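Local coordinates for actin-related protein 8 (Homo sapiens, PDB 4FO0), which binds ATP with only low basal ATPase activity, does not polymerise, and serves as a proposed core subunit of the INO80 chromatin-remodelling complex, at residues Y108-R113 against P297-Q302; S492-K497 against P530-I535; I29-D34 against K197-I202. One frame throughout, in Å; residues are numbered along the deposited sequence.

The three contacts illustrate how one actin fold uses different chemistry at different depths. Contacts 1 and 2 are surface contacts, whereas contact 3 is partly buried. In contact 1 two loops meet through long basic side chains, with aliphatic packing and like charges close together. Contact 2 joins two short helical pieces through one aromatic ring, beside the six-stranded sheet. Contact 3 crosses one strand of the larger sheet, tying the end of strand 26-31 to the residue that leads into strand 200-205 by a single directional hydrogen bond. No two contacts share an element: contacts 1 and 3 lie on opposite sides of the chain's centre, and their centres are about 47 Å apart.

Contact 1 of 3, residues Y108-R113 against P297-Q302; sequences YNKQMR and PYRECQ
Arg299 and Lys110 meet because both chains bend: Arg299 turns at its second torsion (chi2 127°), while Lys110 kinks at chi2 and again at chi3 (-97°), and the two chains run antiparallel to one another where they pass. The methylenes of Lys110 thus run alongside the guanidinium, CD lying at its edge near the plane and CB 3.4 Å from Arg299 NH2. The contact is chiefly aliphatic chain against flat cation. At its far end Lys110 NZ lies near Arg299 NE, two donors of like charge that do not bond each other. At the same guanidinium edge, near the plane, lie Asn109 O and Met112 O, the latter 3.7 Å from Arg299 NH2, too distant to count as hydrogen bonds. Pro297 O sits over one face of the same group. Arg113 arrives crosswise, the two guanidinium planes 68° apart, with Arg299 NH1 over one face of the Arg113 group, offset toward its rim. The rotation of Arg113 is fixed within its own loop: NH1 donates to Lys110 O at 3.1 Å and to Met112 O at 2.9 Å, in both cases from above the carbonyl plane. With an alanine here in place of Arg299, the Lys110 chain would probably lose the guanidinium edge its methylenes lie against and be set free to turn. The arrangement exemplifies two loops brought together at the surface: segment 108-113 leaves the end of helix 102-109, and the loop 297-302, with its type I turn from Tyr298 to Cys301, links helices 280-293 and 306-319. Asn109 ND2 donates to Ala294 O. Both segments pack against strand 343-350, where Asn109 OD1 accepts from Arg349 N, Met112 touches Gln347, and Pro297 rests on Tyr346 and Phe348.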
loop_
_atom_site.group_PDB
_atom_site.type_symbol
_atom_site.label_atom_id
_atom_site.label_comp_id
_atom_site.label_asym_id
_atom_site.label_seq_id
_atom_site.Cartn_x
_atom_site.Cartn_y
_atom_site.Cartn_z
ATOM N N TYR A 108 32.252 12.267 -5.199
ATOM C CA TYR A 108 32.643 11.454 -4.060
ATOM C C TYR A 108 32.165 10.008 -4.224
ATOM O O TYR A 108 32.870 9.056 -3.879
ATOM C CB TYR A 108 32.031 12.043 -2.792
ATOM C CG TYR A 108 32.209 11.190 -1.557
ATOM C CD1 TYR A 108 31.386 10.095 -1.326
ATOM C CD2 TYR A 108 33.191 11.490 -0.612
ATOM C CE1 TYR A 108 31.534 9.316 -0.199
ATOM C CE2 TYR A 108 33.353 10.715 0.527
ATOM C CZ TYR A 108 32.516 9.626 0.729
ATOM O OH TYR A 108 32.657 8.840 1.854
ATOM N N ASN A 109 30.961 9.843 -4.748
ATOM C CA ASN A 109 30.325 8.545 -4.707
ATOM C C ASN A 109 30.977 7.481 -5.561
ATOM O O ASN A 109 31.102 6.318 -5.155
ATOM C CB ASN A 109 28.817 8.646 -4.965
ATOM C CG ASN A 109 28.041 8.899 -3.694
ATOM O OD1 ASN A 109 28.521 8.609 -2.594
ATOM N ND2 ASN A 109 26.846 9.479 -3.832
ATOM N N LYS A 110 31.409 7.843 -6.748
ATOM C CA LYS A 110 31.846 6.748 -7.587
ATOM C C LYS A 110 33.356 6.466 -7.534
ATOM O O LYS A 110 33.918 5.766 -8.380
ATOM C CB LYS A 110 31.155 6.783 -8.956
ATOM C CG LYS A 110 29.588 6.833 -8.767
ATOM C CD LYS A 110 28.786 5.613 -9.341
ATOM C CE LYS A 110 28.224 5.901 -10.745
ATOM N NZ LYS A 110 27.513 4.755 -11.404
ATOM N N GLN A 111 33.954 6.992 -6.465
ATOM C CA GLN A 111 35.205 6.528 -5.885
ATOM C C GLN A 111 34.928 5.481 -4.795
ATOM O O GLN A 111 35.854 4.859 -4.282
ATOM C CB GLN A 111 35.926 7.697 -5.202
ATOM C CG GLN A 111 36.386 8.822 -6.119
ATOM C CD GLN A 111 37.239 9.872 -5.404
ATOM O OE1 GLN A 111 36.917 10.316 -4.298
ATOM N NE2 GLN A 111 38.340 10.264 -6.040
ATOM N N MET A 112 33.664 5.312 -4.410
ATOM C CA MET A 112 33.311 4.373 -3.340
ATOM C C MET A 112 33.213 2.929 -3.826
ATOM O O MET A 112 32.542 2.639 -4.827
ATOM C CB MET A 112 31.972 4.747 -2.680
ATOM C CG MET A 112 31.920 6.117 -2.020
ATOM S SD MET A 112 33.124 6.407 -0.705
ATOM C CE MET A 112 33.867 4.782 -0.515
ATOM N N ARG A 113 33.879 2.027 -3.108
ATOM C CA ARG A 113 33.724 0.592 -3.331
ATOM C C ARG A 113 33.159 -0.042 -2.081
ATOM O O ARG A 113 33.425 0.417 -0.968
ATOM C CB ARG A 113 35.053 -0.068 -3.681
ATOM C CG ARG A 113 35.577 0.324 -5.042
ATOM C CD ARG A 113 34.451 0.379 -6.062
ATOM N NE ARG A 113 34.929 0.825 -7.373
ATOM C CZ ARG A 113 34.904 2.085 -7.804
ATOM N NH1 ARG A 113 34.414 3.054 -7.035
ATOM N NH2 ARG A 113 35.369 2.377 -9.013
ATOM N N PRO A 297 26.146 3.707 -5.810
ATOM C CA PRO A 297 27.318 2.850 -6.001
ATOM C C PRO A 297 26.966 1.427 -6.432
ATOM O O PRO A 297 27.824 0.734 -6.963
ATOM C CB PRO A 297 27.992 2.856 -4.622
ATOM C CG PRO A 297 27.053 3.604 -3.694
ATOM C CD PRO A 297 25.760 3.789 -4.396
ATOM N N TYR A 298 25.732 0.991 -6.208
ATOM C CA TYR A 298 25.315 -0.327 -6.678
ATOM C C TYR A 298 24.888 -0.235 -8.151
ATOM O O TYR A 298 23.715 -0.068 -8.475
ATOM C CB TYR A 298 24.196 -0.883 -5.792
ATOM C CG TYR A 298 23.643 -2.221 -6.229
ATOM C CD1 TYR A 298 24.432 -3.137 -6.918
ATOM C CD2 TYR A 298 22.320 -2.562 -5.969
ATOM C CE1 TYR A 298 23.915 -4.358 -7.328
ATOM C CE2 TYR A 298 21.803 -3.779 -6.371
ATOM C CZ TYR A 298 22.602 -4.673 -7.046
ATOM O OH TYR A 298 22.084 -5.886 -7.439
ATOM N N ARG A 299 25.799 -0.433 -9.052
ATOM C CA ARG A 299 25.553 -0.071 -10.397
ATOM C C ARG A 299 24.850 -1.110 -11.197
ATOM O O ARG A 299 24.402 -0.838 -12.256
ATOM C CB ARG A 299 26.848 0.260 -11.075
ATOM C CG ARG A 299 27.404 1.603 -10.716
ATOM C CD ARG A 299 28.824 1.468 -10.249
ATOM N NE ARG A 299 29.243 2.591 -9.428
ATOM C CZ ARG A 299 30.227 2.536 -8.538
ATOM N NH1 ARG A 299 30.875 1.405 -8.337
ATOM N NH2 ARG A 299 30.544 3.604 -7.824
ATOM N N GLU A 300 24.737 -2.314 -10.711
ATOM C CA GLU A 300 24.072 -3.327 -11.484
ATOM C C GLU A 300 22.689 -3.627 -11.018
ATOM O O GLU A 300 22.157 -4.636 -11.325
ATOM C CB GLU A 300 24.879 -4.593 -11.472
ATOM C CG GLU A 300 25.710 -4.730 -10.236
ATOM C CD GLU A 300 27.112 -4.270 -10.461
ATOM O OE1 GLU A 300 27.634 -3.505 -9.620
ATOM O OE2 GLU A 300 27.652 -4.685 -11.496
ATOM N N CYS A 301 22.119 -2.708 -10.283
ATOM C CA CYS A 301 20.728 -2.688 -9.941
ATOM C C CYS A 301 19.820 -2.641 -11.136
ATOM O O CYS A 301 20.106 -2.027 -12.106
ATOM C CB CYS A 301 20.497 -1.484 -9.067
ATOM S SG CYS A 301 19.056 -1.461 -8.045
ATOM N N GLN A 302 18.703 -3.312 -11.030
ATOM C CA GLN A 302 17.663 -3.317 -12.064
ATOM C C GLN A 302 16.278 -3.343 -11.441
ATOM O O GLN A 302 16.036 -4.097 -10.494
ATOM C CB GLN A 302 17.768 -4.545 -12.943
ATOM C CG GLN A 302 19.117 -4.806 -13.529
ATOM C CD GLN A 302 19.183 -6.207 -14.101
ATOM O OE1 GLN A 302 18.963 -6.404 -15.296
ATOM N NE2 GLN A 302 19.450 -7.198 -13.241
#

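Contact 2 of 3, residues S492-K497 against P530-I535; sequences SSDDTK and PSFRRI
A capped helix N-terminus forms one side of this contact: the opening turn of helix 494-502 presents Asp494 and Lys497 to the ring of Phe532, which projects from the short helix 530-535. The ring's far end does the touching. Its CZ atom lies 3.7 Å from Asp494 OD2 and 3.9 Å from Lys497 CD, while CE1 approaches Lys497 CB at 4.0 Å, so one aromatic corner touches a carboxylate oxygen on one side and the lysine methylenes on an adjacent one. The carboxylate and ring planes stand 49° apart, neither stacked nor perpendicular, and both Asp494 OD2 and Lys497 CD come at the ring obliquely. Lys497 can offer its methylenes in this way because its chain is extended beyond CG (chi2 -178°), carrying NZ past the ring to a salt bridge with Asp489. Its charge is thus spent elsewhere, and what faces Phe532 is hydrocarbon. The turn itself is held by Ser493, the N-cap residue, whose OG accepts from Thr496 N at 2.9 Å in a nearly straight bond (177°) and more weakly from Asp495 N. The exposed carboxylate of Asp494, close to this helix start, would probably be stabilised by the amide dipoles there. Phe532 also meets the ring of Tyr501 farther along helix 494-502, which extends the packing beyond the first turn. In the fold, helix 494-502 runs into strand 503-507 and helix 530-535 precedes strand 540-542; these strands are parallel neighbours in the six-stranded sheet, joined by a crossover that includes helix 516-527.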
loop_
_atom_site.group_PDB
_atom_site.type_symbol
_atom_site.label_atom_id
_atom_site.label_comp_id
_atom_site.label_asym_id
_atom_site.label_seq_id
_atom_site.Cartn_x
_atom_site.Cartn_y
_atom_site.Cartn_z
ATOM N N SER A 492 -21.424 17.956 0.640
ATOM C CA SER A 492 -22.554 18.878 0.528
ATOM C C SER A 492 -22.727 19.889 1.665
ATOM O O SER A 492 -22.923 21.074 1.424
ATOM C CB SER A 492 -23.846 18.083 0.372
ATOM O OG SER A 492 -23.923 17.065 1.350
ATOM N N SER A 493 -22.632 19.414 2.900
ATOM C CA SER A 493 -22.917 20.235 4.074
ATOM C C SER A 493 -21.680 21.033 4.402
ATOM O O SER A 493 -20.603 20.678 3.948
ATOM C CB SER A 493 -23.316 19.365 5.260
ATOM O OG SER A 493 -22.682 19.812 6.442
ATOM N N ASP A 494 -21.794 22.104 5.178
ATOM C CA ASP A 494 -20.554 22.780 5.536
ATOM C C ASP A 494 -20.116 22.376 6.927
ATOM O O ASP A 494 -18.967 22.590 7.316
ATOM C CB ASP A 494 -20.706 24.296 5.448
ATOM C CG ASP A 494 -20.715 24.789 4.024
ATOM O OD1 ASP A 494 -21.137 24.024 3.125
ATOM O OD2 ASP A 494 -20.289 25.941 3.802
ATOM N N ASP A 495 -21.043 21.797 7.682
ATOM C CA ASP A 495 -20.701 21.278 8.994
ATOM C C ASP A 495 -19.860 20.032 8.817
ATOM O O ASP A 495 -18.901 19.812 9.557
ATOM C CB ASP A 495 -21.953 20.991 9.823
ATOM C CG ASP A 495 -22.311 22.147 10.739
ATOM O OD1 ASP A 495 -21.705 22.250 11.829
ATOM O OD2 ASP A 495 -23.183 22.962 10.367
ATOM N N THR A 496 -20.218 19.225 7.823
ATOM C CA THR A 496 -19.400 18.090 7.448
ATOM C C THR A 496 -17.986 18.589 7.158
ATOM O O THR A 496 -17.024 18.119 7.776
ATOM C CB THR A 496 -19.957 17.362 6.214
ATOM O OG1 THR A 496 -21.205 16.742 6.540
ATOM C CG2 THR A 496 -18.993 16.289 5.756
ATOM N N LYS A 497 -17.859 19.556 6.245
ATOM C CA LYS A 497 -16.542 20.072 5.876
ATOM C C LYS A 497 -15.753 20.552 7.082
ATOM O O LYS A 497 -14.559 20.283 7.196
ATOM C CB LYS A 497 -16.639 21.194 4.853
ATOM C CG LYS A 497 -17.188 20.762 3.525
ATOM C CD LYS A 497 -17.213 21.933 2.557
ATOM C CE LYS A 497 -18.017 21.590 1.322
ATOM N NZ LYS A 497 -17.654 22.439 0.160
ATOM N N PRO A 530 -9.494 29.757 2.787
ATOM C CA PRO A 530 -9.106 30.599 3.923
ATOM C C PRO A 530 -10.306 30.906 4.801
ATOM O O PRO A 530 -10.152 31.112 6.008
ATOM C CB PRO A 530 -8.586 31.879 3.258
ATOM C CG PRO A 530 -8.538 31.585 1.772
ATOM C CD PRO A 530 -9.557 30.530 1.540
ATOM N N SER A 531 -11.489 30.923 4.189
ATOM C CA SER A 531 -12.733 31.091 4.926
ATOM C C SER A 531 -12.890 30.020 6.013
ATOM O O SER A 531 -13.239 30.333 7.153
ATOM C CB SER A 531 -13.924 31.059 3.968
ATOM O OG SER A 531 -14.644 29.847 4.105
ATOM N N PHE A 532 -12.621 28.763 5.657
ATOM C CA PHE A 532 -12.720 27.642 6.598
ATOM C C PHE A 532 -11.563 27.619 7.580
ATOM O O PHE A 532 -11.727 27.233 8.744
ATOM C CB PHE A 532 -12.778 26.305 5.859
ATOM C CG PHE A 532 -14.146 25.946 5.360
ATOM C CD1 PHE A 532 -15.093 25.406 6.226
ATOM C CD2 PHE A 532 -14.493 26.145 4.023
ATOM C CE1 PHE A 532 -16.373 25.064 5.774
ATOM C CE2 PHE A 532 -15.769 25.808 3.555
ATOM C CZ PHE A 532 -16.714 25.265 4.435
ATOM N N ARG A 533 -10.392 28.023 7.098
ATOM C CA ARG A 533 -9.192 28.082 7.928
ATOM C C ARG A 533 -9.434 28.944 9.160
ATOM O O ARG A 533 -8.844 28.715 10.214
ATOM C CB ARG A 533 -8.023 28.644 7.124
ATOM C CG ARG A 533 -6.702 28.579 7.850
ATOM C CD ARG A 533 -5.773 29.675 7.365
ATOM N NE ARG A 533 -4.460 29.567 7.988
ATOM C CZ ARG A 533 -3.361 29.195 7.338
ATOM N NH1 ARG A 533 -3.423 28.915 6.041
ATOM N NH2 ARG A 533 -2.201 29.116 7.978
ATOM N N ARG A 534 -10.305 29.940 9.010
ATOM C CA ARG A 534 -10.676 30.826 10.106
ATOM C C ARG A 534 -11.723 30.180 11.005
ATOM O O ARG A 534 -11.484 29.943 12.192
ATOM C CB ARG A 534 -11.173 32.166 9.564
ATOM C CG ARG A 534 -10.033 33.064 9.094
ATOM C CD ARG A 534 -10.525 34.413 8.588
ATOM N NE ARG A 534 -10.640 34.437 7.134
ATOM C CZ ARG A 534 -11.792 34.423 6.471
ATOM N NH1 ARG A 534 -12.945 34.401 7.139
ATOM N NH2 ARG A 534 -11.789 34.439 5.140
ATOM N N ILE A 535 -12.880 29.885 10.426
ATOM C CA ILE A 535 -13.931 29.167 11.137
ATOM C C ILE A 535 -13.418 28.000 11.992
ATOM O O ILE A 535 -14.046 27.639 12.980
ATOM C CB ILE A 535 -14.950 28.598 10.146
ATOM C CG1 ILE A 535 -15.314 29.653 9.098
ATOM C CG2 ILE A 535 -16.170 28.073 10.888
ATOM C CD1 ILE A 535 -15.840 29.069 7.793
#

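Contact 3 of 3, residues I29-D34 against K197-I202; sequences IGRATD and KYYRCI
The flat groups of Arg31 and Tyr199 meet without stacking: Arg31 NH1 lies in the plane of the Tyr199 ring, at its edge, and Tyr199 OH lies in turn near the edge of the guanidinium, tilted 27° from that plane. With the two planes 59° apart, neither face covers the other. What joins them is the hydrogen bond from Arg31 NH1 to Tyr199 OH, 2.9 Å long and bent to 140° at the hydrogen. The Arg31 chain, extended from CG to NE, is what brings NH1 to the hydroxyl. The base of Arg31 is fixed separately. Its N donates to Asp34 OD2 at 2.9 Å, and its O accepts from Asp34 N at 2.9 Å, closing the type I turn that ends strand 26-31; the Asp34 carboxylate thus serves the backbone here. Strands 26-31 and 200-205 flank strand 17-21 within the actin fold, so the bond runs past the start of that strand, where Phe16 meets the Tyr199 ring, and links the ends of its two neighbours. Arg31 NH1 also donates to Asn15 O, and NH2 makes a weak bond to Leu189 O. The chemistry implies a cation shared among neutral oxygens, one phenolic and the others backbone carbonyls, whose charge would probably polarise the buried tyrosine's hydroxyl.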
loop_
_atom_site.group_PDB
_atom_site.type_symbol
_atom_site.label_atom_id
_atom_site.label_comp_id
_atom_site.label_asym_id
_atom_site.label_seq_id
_atom_site.Cartn_x
_atom_site.Cartn_y
_atom_site.Cartn_z
ATOM N N ILE A 29 -3.739 -10.639 7.417
ATOM C CA ILE A 29 -4.758 -11.632 7.733
ATOM C C ILE A 29 -4.576 -12.191 9.148
ATOM O O ILE A 29 -3.448 -12.361 9.611
ATOM C CB ILE A 29 -4.746 -12.758 6.678
ATOM C CG1 ILE A 29 -5.862 -13.759 6.932
ATOM C CG2 ILE A 29 -3.390 -13.471 6.643
ATOM C CD1 ILE A 29 -6.090 -14.696 5.769
ATOM N N GLY A 30 -5.683 -12.449 9.842
ATOM C CA GLY A 30 -5.616 -12.976 11.198
ATOM C C GLY A 30 -6.976 -13.183 11.827
ATOM O O GLY A 30 -7.992 -12.799 11.248
ATOM N N ARG A 31 -7.005 -13.803 13.005
ATOM C CA ARG A 31 -8.239 -13.897 13.791
ATOM C C ARG A 31 -8.565 -12.530 14.370
ATOM O O ARG A 31 -7.662 -11.751 14.714
ATOM C CB ARG A 31 -8.081 -14.872 14.953
ATOM C CG ARG A 31 -7.755 -16.285 14.575
ATOM C CD ARG A 31 -7.351 -17.063 15.802
ATOM N NE ARG A 31 -6.691 -18.320 15.449
ATOM C CZ ARG A 31 -7.305 -19.498 15.381
ATOM N NH1 ARG A 31 -8.609 -19.598 15.634
ATOM N NH2 ARG A 31 -6.615 -20.584 15.053
ATOM N N ALA A 32 -9.851 -12.240 14.505
ATOM C CA ALA A 32 -10.270 -10.975 15.110
ATOM C C ALA A 32 -9.714 -10.796 16.535
ATOM O O ALA A 32 -9.705 -9.696 17.071
ATOM C CB ALA A 32 -11.786 -10.865 15.099
ATOM N N THR A 33 -9.239 -11.877 17.140
ATOM C CA THR A 33 -8.641 -11.810 18.469
ATOM C C THR A 33 -7.140 -11.543 18.450
ATOM O O THR A 33 -6.574 -11.094 19.447
ATOM C CB THR A 33 -8.915 -13.091 19.292
ATOM O OG1 THR A 33 -8.575 -14.253 18.519
ATOM C CG2 THR A 33 -10.370 -13.151 19.662
ATOM N N ASP A 34 -6.484 -11.829 17.329
ATOM C CA ASP A 34 -5.049 -11.564 17.231
ATOM C C ASP A 34 -4.800 -10.064 17.431
ATOM O O ASP A 34 -5.609 -9.216 17.039
ATOM C CB ASP A 34 -4.469 -12.091 15.914
ATOM C CG ASP A 34 -4.584 -13.621 15.781
ATOM O OD1 ASP A 34 -4.616 -14.309 16.825
ATOM O OD2 ASP A 34 -4.630 -14.142 14.639
ATOM N N LYS A 197 -15.413 -24.306 8.009
ATOM C CA LYS A 197 -16.858 -24.355 8.233
ATOM C C LYS A 197 -17.274 -23.801 9.599
ATOM O O LYS A 197 -18.419 -23.373 9.772
ATOM C CB LYS A 197 -17.379 -25.783 8.074
ATOM C CG LYS A 197 -16.747 -26.791 9.009
ATOM C CD LYS A 197 -17.160 -28.201 8.602
ATOM C CE LYS A 197 -16.449 -29.274 9.414
ATOM N NZ LYS A 197 -16.478 -30.596 8.718
ATOM N N TYR A 198 -16.353 -23.805 10.559
ATOM C CA TYR A 198 -16.627 -23.250 11.881
ATOM C C TYR A 198 -16.238 -21.783 11.964
ATOM O O TYR A 198 -16.393 -21.157 13.010
ATOM C CB TYR A 198 -15.873 -24.013 12.971
ATOM C CG TYR A 198 -16.006 -25.516 12.890
ATOM C CD1 TYR A 198 -17.247 -26.119 12.712
ATOM C CD2 TYR A 198 -14.886 -26.336 12.982
ATOM C CE1 TYR A 198 -17.368 -27.506 12.638
ATOM C CE2 TYR A 198 -14.997 -27.720 12.909
ATOM C CZ TYR A 198 -16.239 -28.300 12.738
ATOM O OH TYR A 198 -16.349 -29.673 12.658
ATOM N N TYR A 199 -15.724 -21.232 10.869
ATOM C CA TYR A 199 -15.296 -19.835 10.864
ATOM C C TYR A 199 -16.156 -18.933 10.002
ATOM O O TYR A 199 -16.815 -19.374 9.060
ATOM C CB TYR A 199 -13.849 -19.711 10.407
ATOM C CG TYR A 199 -12.865 -20.216 11.414
ATOM C CD1 TYR A 199 -12.184 -19.338 12.249
ATOM C CD2 TYR A 199 -12.619 -21.573 11.542
ATOM C CE1 TYR A 199 -11.267 -19.806 13.179
ATOM C CE2 TYR A 199 -11.718 -22.046 12.467
ATOM C CZ TYR A 199 -11.039 -21.171 13.290
ATOM O OH TYR A 199 -10.130 -21.669 14.219
ATOM N N ARG A 200 -16.128 -17.657 10.349
ATOM C CA ARG A 200 -16.687 -16.609 9.531
ATOM C C ARG A 200 -15.570 -15.658 9.136
ATOM O O ARG A 200 -14.484 -15.662 9.728
ATOM C CB ARG A 200 -17.771 -15.851 10.285
ATOM C CG ARG A 200 -19.097 -16.563 10.266
ATOM C CD ARG A 200 -20.090 -15.851 11.154
ATOM N NE ARG A 200 -19.578 -15.752 12.514
ATOM C CZ ARG A 200 -20.201 -15.117 13.497
ATOM N NH1 ARG A 200 -21.367 -14.531 13.264
ATOM N NH2 ARG A 200 -19.657 -15.071 14.705
ATOM N N CYS A 201 -15.860 -14.826 8.147
ATOM C CA CYS A 201 -14.858 -13.966 7.550
ATOM C C CYS A 201 -15.278 -12.499 7.445
ATOM O O CYS A 201 -16.383 -12.175 7.016
ATOM C CB CYS A 201 -14.530 -14.488 6.155
ATOM S SG CYS A 201 -13.446 -13.405 5.230
ATOM N N ILE A 202 -14.382 -11.608 7.831
ATOM C CA ILE A 202 -14.559 -10.209 7.500
ATOM C C ILE A 202 -13.591 -9.835 6.384
ATOM O O ILE A 202 -12.372 -9.876 6.568
ATOM C CB ILE A 202 -14.279 -9.331 8.697
ATOM C CG1 ILE A 202 -15.176 -9.758 9.875
ATOM C CG2 ILE A 202 -14.426 -7.870 8.292
ATOM C CD1 ILE A 202 -16.150 -8.702 10.339
#